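Local coordinates for serine protease inhibitor (Thermoanaerobacter tengcongensis, PDB 2PEF), which probably inhibits serine proteases as a member of the serpin family, crystallised here in the latent state, at residues K8-F16 against K59-I67. Sequence-based numbering, arbitrary orientation.
Sequences KFIYNTADF and KALGKDISI
The first helix of this serpin, 7-22, packs here against the C-terminal end of helix 51-62 and the type II' turn, Gly62 to Ile65, that leads out of it; Asn12 reaches across to that turn. Asn12 ND2 gives one hydrogen bond to Asp64 OD1 at 2.9 Å, with the carboxylate oxygen lying almost exactly in the amide plane, and a weak, bent one to Gly62 O (N-H...O 128°). Gly62 O also accepts from Ile65 N, which closes the turn. CG of Asn12 stands anti to its carbonyl carbon (chi1 -76°), which aims the amide at the turn; Lys63 CD rests 3.5 Å from Asn12 OD1. A leucine in place of Asn12 would probably leave Asp64 OD1 and the turn carbonyl without their amide donor, and the turn less firmly tied to the first helix. Two salt bridges flank this amide. Lys8, its chain kinked at the last two torsions, meets the syn lone pair of Asp64 OD2 with NZ at 2.6 Å, whereas the outstretched Lys63 brings its own NZ to the anti side of Asp15 OD2, somewhat out of the carboxylate plane, also at 2.6 Å. Ile65 CD1 lies 3.5 Å from Asn12 ND2, beside Asn12 CB and Lys8 CG. Two waters bridge the segments, both donating to Leu61 O: one also donates to the backbone Asn12 O, the other to the side-chain Thr13 OG1, which itself donates to Phe9 O. Farther along, the Phe16 ring presents its edge to Ala60 O, and its CE1 packs 3.6 Å from Leu61 CD2. Phe16 and Leu61 both continue onto Met39 of helix 35-46, while Phe9 and Ile65 pack against helix 67-80, Tyr73 touching both, and Tyr11 leans on helix 244-252.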
loop_
_atom_site.group_PDB
_atom_site.type_symbol
_atom_site.label_atom_id
_atom_site.label_comp_id
_atom_site.label_asym_id
_atom_site.label_seq_id
_atom_site.Cartn_x
_atom_site.Cartn_y
_atom_site.Cartn_z
ATOM N N LYS A 8 12.231 16.675 -1.037
ATOM C CA LYS A 8 10.861 17.087 -1.358
ATOM C C LYS A 8 9.960 15.878 -1.608
ATOM O O LYS A 8 8.894 15.764 -1.007
ATOM C CB LYS A 8 10.825 18.049 -2.551
ATOM C CG LYS A 8 9.409 18.437 -2.994
ATOM C CD LYS A 8 9.399 19.637 -3.934
ATOM C CE LYS A 8 9.483 20.961 -3.178
ATOM N NZ LYS A 8 8.387 21.140 -2.178
ATOM N N PHE A 9 10.396 14.975 -2.485
ATOM C CA PHE A 9 9.630 13.758 -2.757
ATOM C C PHE A 9 9.459 12.888 -1.509
ATOM O O PHE A 9 8.361 12.407 -1.236
ATOM C CB PHE A 9 10.257 12.932 -3.889
ATOM C CG PHE A 9 9.570 11.610 -4.120
ATOM C CD1 PHE A 9 8.424 11.535 -4.905
ATOM C CD2 PHE A 9 10.063 10.439 -3.539
ATOM C CE1 PHE A 9 7.776 10.313 -5.117
ATOM C CE2 PHE A 9 9.419 9.210 -3.744
ATOM C CZ PHE A 9 8.278 9.152 -4.534
ATOM N N ILE A 10 10.542 12.675 -0.768
ATOM C CA ILE A 10 10.478 11.835 0.429
ATOM C C ILE A 10 9.450 12.370 1.436
ATOM O O ILE A 10 8.530 11.647 1.829
ATOM C CB ILE A 10 11.869 11.636 1.088
ATOM C CG1 ILE A 10 12.793 10.866 0.137
ATOM C CG2 ILE A 10 11.738 10.900 2.423
ATOM C CD1 ILE A 10 14.251 10.807 0.564
ATOM N N TYR A 11 9.587 13.630 1.838
ATOM C CA TYR A 11 8.704 14.161 2.878
ATOM C C TYR A 11 7.264 14.397 2.407
ATOM O O TYR A 11 6.325 14.191 3.178
ATOM C CB TYR A 11 9.312 15.377 3.582
ATOM C CG TYR A 11 10.358 14.990 4.615
ATOM C CD1 TYR A 11 11.717 15.039 4.309
ATOM C CD2 TYR A 11 9.983 14.553 5.889
ATOM C CE1 TYR A 11 12.679 14.680 5.246
ATOM C CE2 TYR A 11 10.942 14.187 6.837
ATOM C CZ TYR A 11 12.286 14.251 6.505
ATOM O OH TYR A 11 13.241 13.895 7.432
ATOM N N ASN A 12 7.085 14.785 1.146
ATOM C CA ASN A 12 5.737 14.885 0.577
ATOM C C ASN A 12 5.050 13.518 0.479
ATOM O O ASN A 12 3.882 13.380 0.836
ATOM C CB ASN A 12 5.745 15.595 -0.783
ATOM C CG ASN A 12 5.917 17.102 -0.658
ATOM O OD1 ASN A 12 6.348 17.615 0.381
ATOM N ND2 ASN A 12 5.567 17.822 -1.718
ATOM N N THR A 13 5.792 12.507 0.036
ATOM C CA THR A 13 5.247 11.152 -0.094
ATOM C C THR A 13 4.991 10.542 1.283
ATOM O O THR A 13 3.993 9.843 1.477
ATOM C CB THR A 13 6.153 10.265 -0.982
ATOM O OG1 THR A 13 6.290 10.890 -2.262
ATOM C CG2 THR A 13 5.566 8.862 -1.167
ATOM N N ALA A 14 5.869 10.851 2.240
ATOM C CA ALA A 14 5.697 10.427 3.629
ATOM C C ALA A 14 4.390 10.967 4.202
ATOM O O ALA A 14 3.645 10.224 4.847
ATOM C CB ALA A 14 6.888 10.860 4.483
ATOM N N ASP A 15 4.113 12.254 3.955
ATOM C CA ASP A 15 2.854 12.878 4.387
ATOM C C ASP A 15 1.627 12.181 3.795
ATOM O O ASP A 15 0.680 11.868 4.519
ATOM C CB ASP A 15 2.838 14.376 4.061
ATOM C CG ASP A 15 3.444 15.230 5.172
ATOM O OD1 ASP A 15 3.910 14.671 6.187
ATOM O OD2 ASP A 15 3.452 16.471 5.033
ATOM N N PHE A 16 1.646 11.944 2.483
ATOM C CA PHE A 16 0.567 11.207 1.817
ATOM C C PHE A 16 0.385 9.826 2.437
ATOM O O PHE A 16 -0.741 9.408 2.727
ATOM C CB PHE A 16 0.846 11.060 0.318
ATOM C CG PHE A 16 -0.031 10.041 -0.368
ATOM C CD1 PHE A 16 -1.304 10.387 -0.815
ATOM C CD2 PHE A 16 0.418 8.736 -0.568
ATOM C CE1 PHE A 16 -2.113 9.439 -1.446
ATOM C CE2 PHE A 16 -0.383 7.791 -1.196
ATOM C CZ PHE A 16 -1.646 8.142 -1.638
ATOM N N LYS A 59 -2.558 17.820 -5.669
ATOM C CA LYS A 59 -2.401 18.275 -4.289
ATOM C C LYS A 59 -2.554 17.143 -3.272
ATOM O O LYS A 59 -1.820 17.092 -2.286
ATOM C CB LYS A 59 -3.395 19.397 -3.980
ATOM C CG LYS A 59 -3.155 20.084 -2.650
ATOM N N ALA A 60 -3.518 16.255 -3.507
ATOM C CA ALA A 60 -3.747 15.100 -2.637
ATOM C C ALA A 60 -2.546 14.159 -2.604
ATOM O O ALA A 60 -2.177 13.645 -1.545
ATOM C CB ALA A 60 -4.996 14.346 -3.069
ATOM N N LEU A 61 -1.945 13.938 -3.770
ATOM C CA LEU A 61 -0.819 13.014 -3.896
ATOM C C LEU A 61 0.544 13.628 -3.582
ATOM O O LEU A 61 1.415 12.957 -3.026
ATOM C CB LEU A 61 -0.778 12.413 -5.302
ATOM C CG LEU A 61 -1.993 11.598 -5.755
ATOM C CD1 LEU A 61 -1.880 11.255 -7.233
ATOM C CD2 LEU A 61 -2.141 10.337 -4.902
ATOM N N GLY A 62 0.737 14.891 -3.954
ATOM C CA GLY A 62 2.070 15.478 -3.920
ATOM C C GLY A 62 2.182 16.885 -3.376
ATOM O O GLY A 62 3.277 17.445 -3.361
ATOM N N LYS A 63 1.057 17.447 -2.935
ATOM C CA LYS A 63 0.991 18.825 -2.421
ATOM C C LYS A 63 1.317 19.852 -3.509
ATOM O O LYS A 63 0.458 20.203 -4.321
ATOM C CB LYS A 63 1.920 19.019 -1.216
ATOM C CG LYS A 63 1.655 18.117 -0.032
ATOM C CD LYS A 63 2.876 18.118 0.856
ATOM C CE LYS A 63 2.547 17.857 2.298
ATOM N NZ LYS A 63 3.751 18.156 3.114
ATOM N N ASP A 64 2.566 20.310 -3.526
ATOM C CA ASP A 64 3.024 21.316 -4.485
ATOM C C ASP A 64 3.672 20.705 -5.731
ATOM O O ASP A 64 4.066 21.428 -6.652
ATOM C CB ASP A 64 3.985 22.299 -3.806
ATOM C CG ASP A 64 5.254 21.631 -3.294
ATOM O OD1 ASP A 64 5.196 20.470 -2.837
ATOM O OD2 ASP A 64 6.316 22.286 -3.337
ATOM N N ILE A 65 3.783 19.379 -5.755
ATOM C CA ILE A 65 4.374 18.677 -6.894
ATOM C C ILE A 65 3.339 18.496 -8.004
ATOM O O ILE A 65 2.239 17.993 -7.766
ATOM C CB ILE A 65 4.976 17.302 -6.482
ATOM C CG1 ILE A 65 6.002 17.479 -5.356
ATOM C CG2 ILE A 65 5.615 16.604 -7.688
ATOM C CD1 ILE A 65 6.463 16.189 -4.718
ATOM N N SER A 66 3.703 18.917 -9.215
ATOM C CA SER A 66 2.843 18.768 -10.391
ATOM C C SER A 66 2.839 17.313 -10.858
ATOM O O SER A 66 3.739 16.545 -10.506
ATOM C CB SER A 66 3.341 19.663 -11.521
ATOM O OG SER A 66 4.521 19.134 -12.103
ATOM N N ILE A 67 1.843 16.936 -11.657
ATOM C CA ILE A 67 1.746 15.550 -12.139
ATOM C C ILE A 67 2.927 15.167 -13.041
ATOM O O ILE A 67 3.440 14.049 -12.955
ATOM C CB ILE A 67 0.366 15.224 -12.808
ATOM C CG1 ILE A 67 0.206 13.714 -13.048
ATOM C CG2 ILE A 67 0.153 16.021 -14.096
ATOM C CD1 ILE A 67 0.357 12.841 -11.796
HETATM O O HOH W 1 1.769 14.513 -0.744
HETATM O O HOH W 2 4.302 12.968 -2.694
#